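Local atomic coordinates of ultraspiracle (Drosophila melanogaster, PDB entry 1HG4), a protein that probably acts as a ligand-regulated nuclear hormone receptor and transcription factor, its ligand-binding domain locked in an inactive conformation with a phospholipid bound. Residues A88-N96 / L236-L247; E65-F73 / L181-P189. All blocks are in the same frame, centred on the assembly; numbering follows the deposited sequence.

Contact 1. Residues A88-N96 / L236-L247; sequences AWIELLIAN and LRSISLKCQDHL. With LPP (2-(hexadecanoyloxy)-1-[(phosphonooxy)methyl]ethyl hexadecanoate), chain G.
Leu236 lies against one turn of helix 88-96, its CD2 3.6 Å from the backbone O of Glu91 and also touching CG2 of Ile94, while its CD1 reaches CB of Ala95. Ile94 slides past it in the opposite direction as a knob among Leu236, Ile239, Ser240 and Cys243, and its CD1 stops 3.4 Å from Cys243 SG. One turn earlier, Ile90 uses both branches. CG2, set anti to the backbone N, comes within 3.1 Å of Ser240 OG, whereas CD1, on the other branch, meets Gln244 at about a right angle, 3.5 Å from its CB. Glu91 packs its CG against Ser240 and, through an extended chain, brings OE1 to 3.7 Å from CA of Arg237, with the two charged groups not in contact.

The helix axes pass 9.0 Å apart at 110°. Helix 88-96 is kinked where the N atoms of Ile90 and Glu91 lack bonds to the preceding turn; a water accepts the N-H of Glu91 (N to water O, 2.7 Å) and is hydrogen-bonded to Ser240 OG. At the end of the contact nearer the lipid, Trp89 CH2 and Leu247 CD1 meet beside an acyl tail, so the same helix pair walls part of the ligand pocket. The chemistry implies a junction held chiefly by the fit of branched apolar side chains, with a water linking the kinked backbone at Glu91 N to the hydroxyl of Ser240.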
# COMPACT_ATOMS: atom_id res chain seq x y z
N ALA A 88 12.43 -14.30 -8.18
CA ALA A 88 12.34 -15.37 -7.18
C ALA A 88 12.71 -16.80 -7.58
O ALA A 88 12.90 -17.64 -6.69
CB ALA A 88 10.93 -15.36 -6.54
N TRP A 89 12.83 -17.10 -8.88
CA TRP A 89 13.11 -18.49 -9.29
C TRP A 89 14.21 -19.26 -8.56
O TRP A 89 13.95 -20.36 -8.05
CB TRP A 89 13.32 -18.59 -10.81
CG TRP A 89 14.67 -18.22 -11.36
CD1 TRP A 89 15.09 -16.97 -11.71
CD2 TRP A 89 15.72 -19.12 -11.73
NE1 TRP A 89 16.34 -17.03 -12.29
CE2 TRP A 89 16.75 -18.34 -12.32
CE3 TRP A 89 15.89 -20.50 -11.63
CZ2 TRP A 89 17.94 -18.90 -12.80
CZ3 TRP A 89 17.09 -21.07 -12.11
CH2 TRP A 89 18.09 -20.26 -12.69
N ILE A 90 15.42 -18.71 -8.48
CA ILE A 90 16.51 -19.39 -7.79
C ILE A 90 16.18 -19.64 -6.31
O ILE A 90 16.42 -20.74 -5.81
CB ILE A 90 17.84 -18.60 -7.88
CG1 ILE A 90 18.26 -18.48 -9.34
CG2 ILE A 90 18.94 -19.32 -7.10
CD1 ILE A 90 19.49 -17.64 -9.55
N GLU A 91 15.61 -18.65 -5.62
CA GLU A 91 15.28 -18.81 -4.22
C GLU A 91 14.20 -19.87 -4.01
O GLU A 91 14.19 -20.58 -3.01
CB GLU A 91 14.81 -17.49 -3.61
CG GLU A 91 15.88 -16.43 -3.55
CD GLU A 91 15.38 -15.15 -2.91
OE1 GLU A 91 15.15 -15.12 -1.69
OE2 GLU A 91 15.21 -14.16 -3.65
N LEU A 92 13.28 -19.97 -4.96
CA LEU A 92 12.21 -20.96 -4.86
C LEU A 92 12.79 -22.35 -5.04
O LEU A 92 12.43 -23.27 -4.30
CB LEU A 92 11.11 -20.70 -5.90
CG LEU A 92 10.27 -19.42 -5.67
CD1 LEU A 92 9.34 -19.21 -6.86
CD2 LEU A 92 9.48 -19.52 -4.37
N LEU A 93 13.70 -22.51 -6.01
CA LEU A 93 14.32 -23.82 -6.24
C LEU A 93 15.16 -24.25 -5.04
O LEU A 93 15.02 -25.38 -4.56
CB LEU A 93 15.19 -23.82 -7.50
CG LEU A 93 14.45 -23.58 -8.82
CD1 LEU A 93 15.36 -23.92 -9.99
CD2 LEU A 93 13.22 -24.44 -8.87
N ILE A 94 16.01 -23.36 -4.55
CA ILE A 94 16.87 -23.67 -3.42
C ILE A 94 16.10 -23.97 -2.14
O ILE A 94 16.56 -24.75 -1.31
CB ILE A 94 17.88 -22.53 -3.16
CG1 ILE A 94 18.85 -22.46 -4.34
CG2 ILE A 94 18.65 -22.77 -1.86
CD1 ILE A 94 19.85 -21.33 -4.22
N ALA A 95 14.93 -23.36 -1.98
CA ALA A 95 14.10 -23.61 -0.79
C ALA A 95 13.63 -25.06 -0.86
O ALA A 95 13.56 -25.77 0.14
CB ALA A 95 12.90 -22.66 -0.74
N ASN A 96 13.28 -25.51 -2.07
CA ASN A 96 12.85 -26.89 -2.26
C ASN A 96 14.00 -27.88 -2.03
O ASN A 96 13.76 -28.96 -1.49
CB ASN A 96 12.27 -27.08 -3.66
CG ASN A 96 10.80 -26.68 -3.74
OD1 ASN A 96 10.32 -26.23 -4.79
ND2 ASN A 96 10.08 -26.85 -2.64
N LEU A 236 18.56 -17.34 2.55
CA LEU A 236 18.15 -17.94 1.29
C LEU A 236 18.56 -17.02 0.15
O LEU A 236 19.10 -17.47 -0.87
CB LEU A 236 16.63 -18.15 1.27
CG LEU A 236 16.12 -19.50 0.76
CD1 LEU A 236 14.60 -19.44 0.61
CD2 LEU A 236 16.78 -19.84 -0.57
N ARG A 237 18.30 -15.73 0.31
CA ARG A 237 18.65 -14.75 -0.72
C ARG A 237 20.15 -14.69 -0.98
O ARG A 237 20.59 -14.68 -2.13
CB ARG A 237 18.17 -13.35 -0.34
CG ARG A 237 18.42 -12.34 -1.44
CD ARG A 237 17.98 -10.94 -1.08
NE ARG A 237 18.32 -9.99 -2.14
CZ ARG A 237 18.19 -8.67 -2.06
NH1 ARG A 237 17.70 -8.12 -0.95
NH2 ARG A 237 18.54 -7.90 -3.08
N SER A 238 20.94 -14.65 0.08
CA SER A 238 22.38 -14.60 -0.06
C SER A 238 22.94 -15.81 -0.82
O SER A 238 23.73 -15.67 -1.73
CB SER A 238 23.04 -14.51 1.31
OG SER A 238 24.44 -14.31 1.17
N ILE A 239 22.52 -17.01 -0.42
CA ILE A 239 22.98 -18.24 -1.07
C ILE A 239 22.53 -18.24 -2.52
O ILE A 239 23.28 -18.60 -3.43
CB ILE A 239 22.40 -19.48 -0.35
CG1 ILE A 239 22.94 -19.56 1.08
CG2 ILE A 239 22.73 -20.74 -1.13
CD1 ILE A 239 22.36 -20.68 1.89
N SER A 240 21.29 -17.83 -2.73
CA SER A 240 20.69 -17.77 -4.05
C SER A 240 21.47 -16.85 -5.00
O SER A 240 21.60 -17.13 -6.20
CB SER A 240 19.23 -17.31 -3.89
OG SER A 240 18.63 -17.00 -5.13
N LEU A 241 22.01 -15.75 -4.47
CA LEU A 241 22.78 -14.83 -5.30
C LEU A 241 24.11 -15.47 -5.75
O LEU A 241 24.56 -15.25 -6.87
CB LEU A 241 23.05 -13.52 -4.55
CG LEU A 241 21.79 -12.64 -4.36
CD1 LEU A 241 22.08 -11.48 -3.41
CD2 LEU A 241 21.33 -12.12 -5.72
N LYS A 242 24.73 -16.27 -4.87
CA LYS A 242 25.98 -16.94 -5.22
C LYS A 242 25.72 -18.00 -6.30
O LYS A 242 26.54 -18.18 -7.21
CB LYS A 242 26.61 -17.60 -3.99
CG LYS A 242 26.62 -16.72 -2.76
CD LYS A 242 27.32 -15.37 -2.98
CE LYS A 242 26.95 -14.37 -1.88
NZ LYS A 242 27.31 -14.89 -0.53
N CYS A 243 24.58 -18.70 -6.20
CA CYS A 243 24.23 -19.72 -7.19
C CYS A 243 24.17 -19.09 -8.58
O CYS A 243 24.67 -19.65 -9.55
CB CYS A 243 22.88 -20.36 -6.89
SG CYS A 243 22.95 -21.52 -5.56
N GLN A 244 23.52 -17.94 -8.65
CA GLN A 244 23.41 -17.26 -9.92
C GLN A 244 24.79 -16.93 -10.47
O GLN A 244 25.03 -17.08 -11.66
CB GLN A 244 22.60 -15.97 -9.78
CG GLN A 244 22.18 -15.44 -11.12
CD GLN A 244 21.28 -14.28 -10.98
OE1 GLN A 244 21.72 -13.20 -10.58
NE2 GLN A 244 20.00 -14.47 -11.28
N ASP A 245 25.68 -16.45 -9.60
CA ASP A 245 27.05 -16.12 -10.02
C ASP A 245 27.71 -17.34 -10.64
O ASP A 245 28.35 -17.25 -11.69
CB ASP A 245 27.89 -15.62 -8.85
CG ASP A 245 27.62 -14.17 -8.51
OD1 ASP A 245 27.21 -13.41 -9.40
OD2 ASP A 245 27.86 -13.77 -7.34
N HIS A 246 27.57 -18.49 -10.00
CA HIS A 246 28.13 -19.73 -10.52
C HIS A 246 27.56 -20.05 -11.90
O HIS A 246 28.30 -20.46 -12.79
CB HIS A 246 27.84 -20.88 -9.57
CG HIS A 246 28.80 -20.97 -8.43
ND1 HIS A 246 30.12 -21.32 -8.60
CD2 HIS A 246 28.64 -20.73 -7.11
CE1 HIS A 246 30.74 -21.28 -7.44
NE2 HIS A 246 29.86 -20.93 -6.51
N LEU A 247 26.26 -19.87 -12.07
CA LEU A 247 25.64 -20.16 -13.35
C LEU A 247 26.25 -19.35 -14.48
O LEU A 247 26.47 -19.86 -15.59
CB LEU A 247 24.12 -19.92 -13.28
CG LEU A 247 23.30 -21.07 -12.67
CD1 LEU A 247 21.79 -20.79 -12.75
CD2 LEU A 247 23.62 -22.35 -13.44
P1 LPP G . 38.34 -30.85 -13.16
O2 LPP G . 38.65 -31.55 -11.73
O3 LPP G . 39.31 -31.62 -14.22
O4 LPP G . 38.59 -29.14 -13.13
O5 LPP G . 36.81 -31.26 -13.59
C6 LPP G . 35.91 -31.53 -12.53
C7 LPP G . 34.48 -31.41 -13.03
C8 LPP G . 33.59 -32.34 -12.19
O9 LPP G . 34.05 -30.07 -12.83
O27 LPP G . 32.23 -32.10 -12.46
C11 LPP G . 33.49 -29.50 -13.95
O10 LPP G . 33.67 -29.86 -15.11
C12 LPP G . 32.60 -28.34 -13.54
C13 LPP G . 31.16 -28.84 -13.44
C14 LPP G . 30.19 -27.70 -13.67
C15 LPP G . 29.47 -27.39 -12.37
C16 LPP G . 28.03 -27.04 -12.66
C17 LPP G . 27.26 -27.07 -11.35
C18 LPP G . 26.27 -25.92 -11.32
C19 LPP G . 26.66 -24.97 -10.21
C20 LPP G . 25.60 -25.03 -9.11
C21 LPP G . 25.01 -23.64 -8.86
C22 LPP G . 23.90 -23.36 -9.87
C23 LPP G . 22.55 -23.66 -9.25
C24 LPP G . 21.51 -23.65 -10.37
C25 LPP G . 20.12 -23.88 -9.80
C26 LPP G . 19.37 -22.56 -9.67
C29 LPP G . 31.44 -32.99 -11.83
O28 LPP G . 31.77 -33.77 -10.95
C30 LPP G . 30.03 -32.88 -12.43
C31 LPP G . 28.98 -33.26 -11.38
C32 LPP G . 28.16 -32.04 -10.98
C33 LPP G . 28.24 -31.84 -9.47
C34 LPP G . 27.38 -30.65 -9.06
C35 LPP G . 27.30 -30.57 -7.54
C36 LPP G . 25.99 -29.93 -7.12
C37 LPP G . 26.25 -28.52 -6.59
C38 LPP G . 25.27 -28.19 -5.47
C39 LPP G . 24.27 -27.14 -5.94
C40 LPP G . 22.95 -27.82 -6.28
C41 LPP G . 21.82 -26.81 -6.29
C42 LPP G . 20.83 -27.22 -7.36
C43 LPP G . 19.50 -26.52 -7.12
C44 LPP G . 18.44 -27.09 -8.07
O HOH W 1 16.04 -16.19 -6.66

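Contact 2. Residues E65-F73 / L181-P189; sequences EYARMMPHF and LKAIILYNP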
# COMPACT_ATOMS: atom_id res chain seq x y z
N GLU A 65 3.89 -22.69 -13.74
CA GLU A 65 2.51 -23.14 -13.58
C GLU A 65 2.07 -22.96 -12.14
O GLU A 65 0.89 -22.73 -11.86
CB GLU A 65 2.36 -24.59 -14.00
CG GLU A 65 2.62 -24.82 -15.50
CD GLU A 65 1.86 -23.86 -16.40
OE1 GLU A 65 0.65 -23.63 -16.19
OE2 GLU A 65 2.48 -23.34 -17.34
N TYR A 66 3.02 -23.05 -11.22
CA TYR A 66 2.75 -22.85 -9.80
C TYR A 66 2.27 -21.41 -9.58
O TYR A 66 1.22 -21.20 -8.98
CB TYR A 66 4.03 -23.12 -9.00
CG TYR A 66 4.12 -22.38 -7.68
CD1 TYR A 66 3.31 -22.71 -6.60
CD2 TYR A 66 5.07 -21.36 -7.51
CE1 TYR A 66 3.43 -22.05 -5.37
CE2 TYR A 66 5.20 -20.69 -6.30
CZ TYR A 66 4.39 -21.04 -5.23
OH TYR A 66 4.58 -20.40 -4.03
N ALA A 67 3.05 -20.44 -10.07
CA ALA A 67 2.70 -19.03 -9.94
C ALA A 67 1.38 -18.74 -10.65
O ALA A 67 0.58 -17.93 -10.20
CB ALA A 67 3.81 -18.16 -10.52
N ARG A 68 1.15 -19.42 -11.76
CA ARG A 68 -0.07 -19.21 -12.51
C ARG A 68 -1.33 -19.52 -11.69
O ARG A 68 -2.37 -18.89 -11.88
CB ARG A 68 -0.05 -20.06 -13.78
CG ARG A 68 -1.40 -20.15 -14.46
CD ARG A 68 -1.30 -19.84 -15.91
NE ARG A 68 -0.53 -20.82 -16.67
CZ ARG A 68 -0.11 -20.59 -17.91
NH1 ARG A 68 -0.39 -19.43 -18.49
NH2 ARG A 68 0.60 -21.50 -18.56
N MET A 69 -1.21 -20.48 -10.78
CA MET A 69 -2.33 -20.89 -9.93
C MET A 69 -2.32 -20.20 -8.58
O MET A 69 -3.18 -20.47 -7.75
CB MET A 69 -2.32 -22.41 -9.71
CG MET A 69 -2.70 -23.22 -10.95
SD MET A 69 -2.74 -24.98 -10.63
CE MET A 69 -0.95 -25.36 -10.82
N MET A 70 -1.34 -19.33 -8.34
CA MET A 70 -1.28 -18.63 -7.06
C MET A 70 -2.29 -17.49 -7.06
O MET A 70 -2.48 -16.81 -8.07
CB MET A 70 0.13 -18.11 -6.79
CG MET A 70 1.10 -19.17 -6.28
SD MET A 70 0.79 -19.75 -4.55
CE MET A 70 1.70 -18.54 -3.61
N PRO A 71 -2.96 -17.28 -5.91
CA PRO A 71 -3.97 -16.21 -5.77
C PRO A 71 -3.50 -14.85 -6.28
O PRO A 71 -2.44 -14.37 -5.87
CB PRO A 71 -4.24 -16.19 -4.26
CG PRO A 71 -4.02 -17.62 -3.85
CD PRO A 71 -2.77 -18.00 -4.64
N HIS A 72 -4.29 -14.28 -7.19
CA HIS A 72 -4.03 -12.96 -7.79
C HIS A 72 -2.88 -12.81 -8.79
O HIS A 72 -2.87 -11.85 -9.57
CB HIS A 72 -3.84 -11.90 -6.69
CG HIS A 72 -5.07 -11.67 -5.88
ND1 HIS A 72 -5.98 -10.67 -6.17
CD2 HIS A 72 -5.58 -12.35 -4.82
CE1 HIS A 72 -7.00 -10.75 -5.33
NE2 HIS A 72 -6.78 -11.76 -4.50
N PHE A 73 -1.93 -13.75 -8.78
CA PHE A 73 -0.78 -13.70 -9.68
C PHE A 73 -1.13 -13.40 -11.13
O PHE A 73 -0.60 -12.46 -11.72
CB PHE A 73 0.01 -15.01 -9.63
CG PHE A 73 1.33 -14.94 -10.35
CD1 PHE A 73 2.41 -14.26 -9.79
CD2 PHE A 73 1.49 -15.55 -11.58
CE1 PHE A 73 3.62 -14.18 -10.45
CE2 PHE A 73 2.72 -15.47 -12.25
CZ PHE A 73 3.78 -14.80 -11.69
N LEU A 181 6.66 -19.44 3.38
CA LEU A 181 7.92 -18.75 3.09
C LEU A 181 8.12 -18.56 1.59
O LEU A 181 8.56 -17.49 1.13
CB LEU A 181 9.10 -19.52 3.69
CG LEU A 181 9.17 -19.53 5.22
CD1 LEU A 181 10.41 -20.32 5.67
CD2 LEU A 181 9.25 -18.10 5.76
N LYS A 182 7.78 -19.58 0.81
CA LYS A 182 7.95 -19.49 -0.63
C LYS A 182 7.02 -18.46 -1.25
O LYS A 182 7.39 -17.77 -2.21
CB LYS A 182 7.73 -20.88 -1.25
CG LYS A 182 8.77 -21.89 -0.79
CD LYS A 182 8.85 -23.10 -1.70
CE LYS A 182 7.59 -23.93 -1.65
NZ LYS A 182 7.71 -25.14 -2.52
N ALA A 183 5.82 -18.34 -0.71
CA ALA A 183 4.89 -17.36 -1.24
C ALA A 183 5.42 -15.96 -0.88
O ALA A 183 5.41 -15.04 -1.73
CB ALA A 183 3.48 -17.58 -0.66
N ILE A 184 5.89 -15.78 0.36
CA ILE A 184 6.41 -14.47 0.77
C ILE A 184 7.47 -14.05 -0.26
O ILE A 184 7.54 -12.87 -0.64
CB ILE A 184 7.04 -14.53 2.21
CG1 ILE A 184 5.94 -14.68 3.25
CG2 ILE A 184 7.88 -13.28 2.52
CD1 ILE A 184 6.43 -15.25 4.53
N ILE A 185 8.26 -15.02 -0.71
CA ILE A 185 9.32 -14.78 -1.68
C ILE A 185 8.74 -14.35 -3.02
O ILE A 185 9.15 -13.34 -3.58
CB ILE A 185 10.19 -16.04 -1.89
CG1 ILE A 185 10.95 -16.35 -0.60
CG2 ILE A 185 11.15 -15.84 -3.04
CD1 ILE A 185 11.67 -17.68 -0.63
N LEU A 186 7.79 -15.13 -3.53
CA LEU A 186 7.15 -14.83 -4.81
C LEU A 186 6.56 -13.42 -4.83
O LEU A 186 6.87 -12.63 -5.73
CB LEU A 186 6.03 -15.83 -5.10
CG LEU A 186 5.29 -15.63 -6.44
CD1 LEU A 186 6.26 -15.83 -7.60
CD2 LEU A 186 4.14 -16.61 -6.55
N TYR A 187 5.72 -13.11 -3.85
CA TYR A 187 5.06 -11.79 -3.75
C TYR A 187 6.02 -10.69 -3.28
O TYR A 187 5.88 -10.16 -2.17
CB TYR A 187 3.87 -11.87 -2.78
CG TYR A 187 2.77 -12.82 -3.21
CD1 TYR A 187 2.23 -12.75 -4.49
CD2 TYR A 187 2.23 -13.75 -2.32
CE1 TYR A 187 1.18 -13.60 -4.87
CE2 TYR A 187 1.19 -14.60 -2.70
CZ TYR A 187 0.67 -14.51 -3.98
OH TYR A 187 -0.37 -15.32 -4.38
N ASN A 188 6.97 -10.34 -4.13
CA ASN A 188 7.98 -9.33 -3.79
C ASN A 188 7.68 -8.02 -4.52
O ASN A 188 7.86 -7.91 -5.73
CB ASN A 188 9.36 -9.88 -4.15
CG ASN A 188 10.49 -8.92 -3.82
OD1 ASN A 188 11.66 -9.22 -4.08
ND2 ASN A 188 10.15 -7.76 -3.27
N PRO A 189 7.23 -7.00 -3.78
CA PRO A 189 6.89 -5.69 -4.33
C PRO A 189 8.03 -4.69 -4.53
O PRO A 189 7.84 -3.64 -5.12
CB PRO A 189 5.88 -5.16 -3.33
CG PRO A 189 6.48 -5.62 -2.02
CD PRO A 189 6.91 -7.05 -2.33
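Met70 packs its side chain against Ala183, Leu186 and Tyr187, and its atoms meet them in turn. CB is 3.7 Å from the phenolic OH of Tyr187. CG lies 4.0 Å from Leu186 CD2, and within its own segment it sits above one face of the Tyr66 ring, offset toward the rim. Bends at chi2 (-71°) and chi3 (-87°) then carry the methyl CE to 3.6 Å from Ala183 CB, where it also touches CE2 of Tyr187. Leu186 passes Met70 in the opposite direction: its CD2 also meets Ala67 CB and Tyr66 CE2, and its CD1 lies 4.2 Å from Phe73 CE1.

The contact joins the C-terminal ends of helices 46-68 and 175-186 in the helical sandwich of a nuclear receptor ligand-binding domain, away from the lipid. Helix 11-24 packs on Tyr66 and Met70, and helix 78-100 on Ala67 and Phe73.

Tyr187 is the first residue to leave the helix and the centre of an inverse gamma turn, with Asn188 N bonded to Leu186 O at 2.8 Å. From there its ring extends to the loop, and OH donates to Pro71 O at 2.7 Å, approaching a lone pair in the carbonyl plane with a C=O...O angle of 134°. A phenylalanine in its place would probably leave the Pro71 carbonyl without this donor and the loop after helix 46-68 less firmly tied to the turn. The hydroxyl of Tyr66, by contrast, is buried near Ala183 N, 4.1 Å away, and has no polar partner in the model. Beside it, Lys182 forms a salt bridge through its NZ with Glu18.

From the N terminus, the chain first passes 65-73, at the end of helix 46-68, and then enters helix 78-100, which carries 88-96. Contact 2 closes when 181-189 returns to 65-73, bridging 107 residues; contact 1 closes later, when 236-247 meets 88-96 across 139 residues. The two loops therefore cross instead of nesting. Their centres are about 16 Å apart, yet they adjoin: Ile185 touches both Ala88 and Leu236, and Leu92 packs on the backbone of Lys182. Helices 78-100 and 175-186 thus lie side by side in the core; contact 1 ties helix 78-100 to helix 225-250, and contact 2 ties helix 175-186 to the end of helix 46-68.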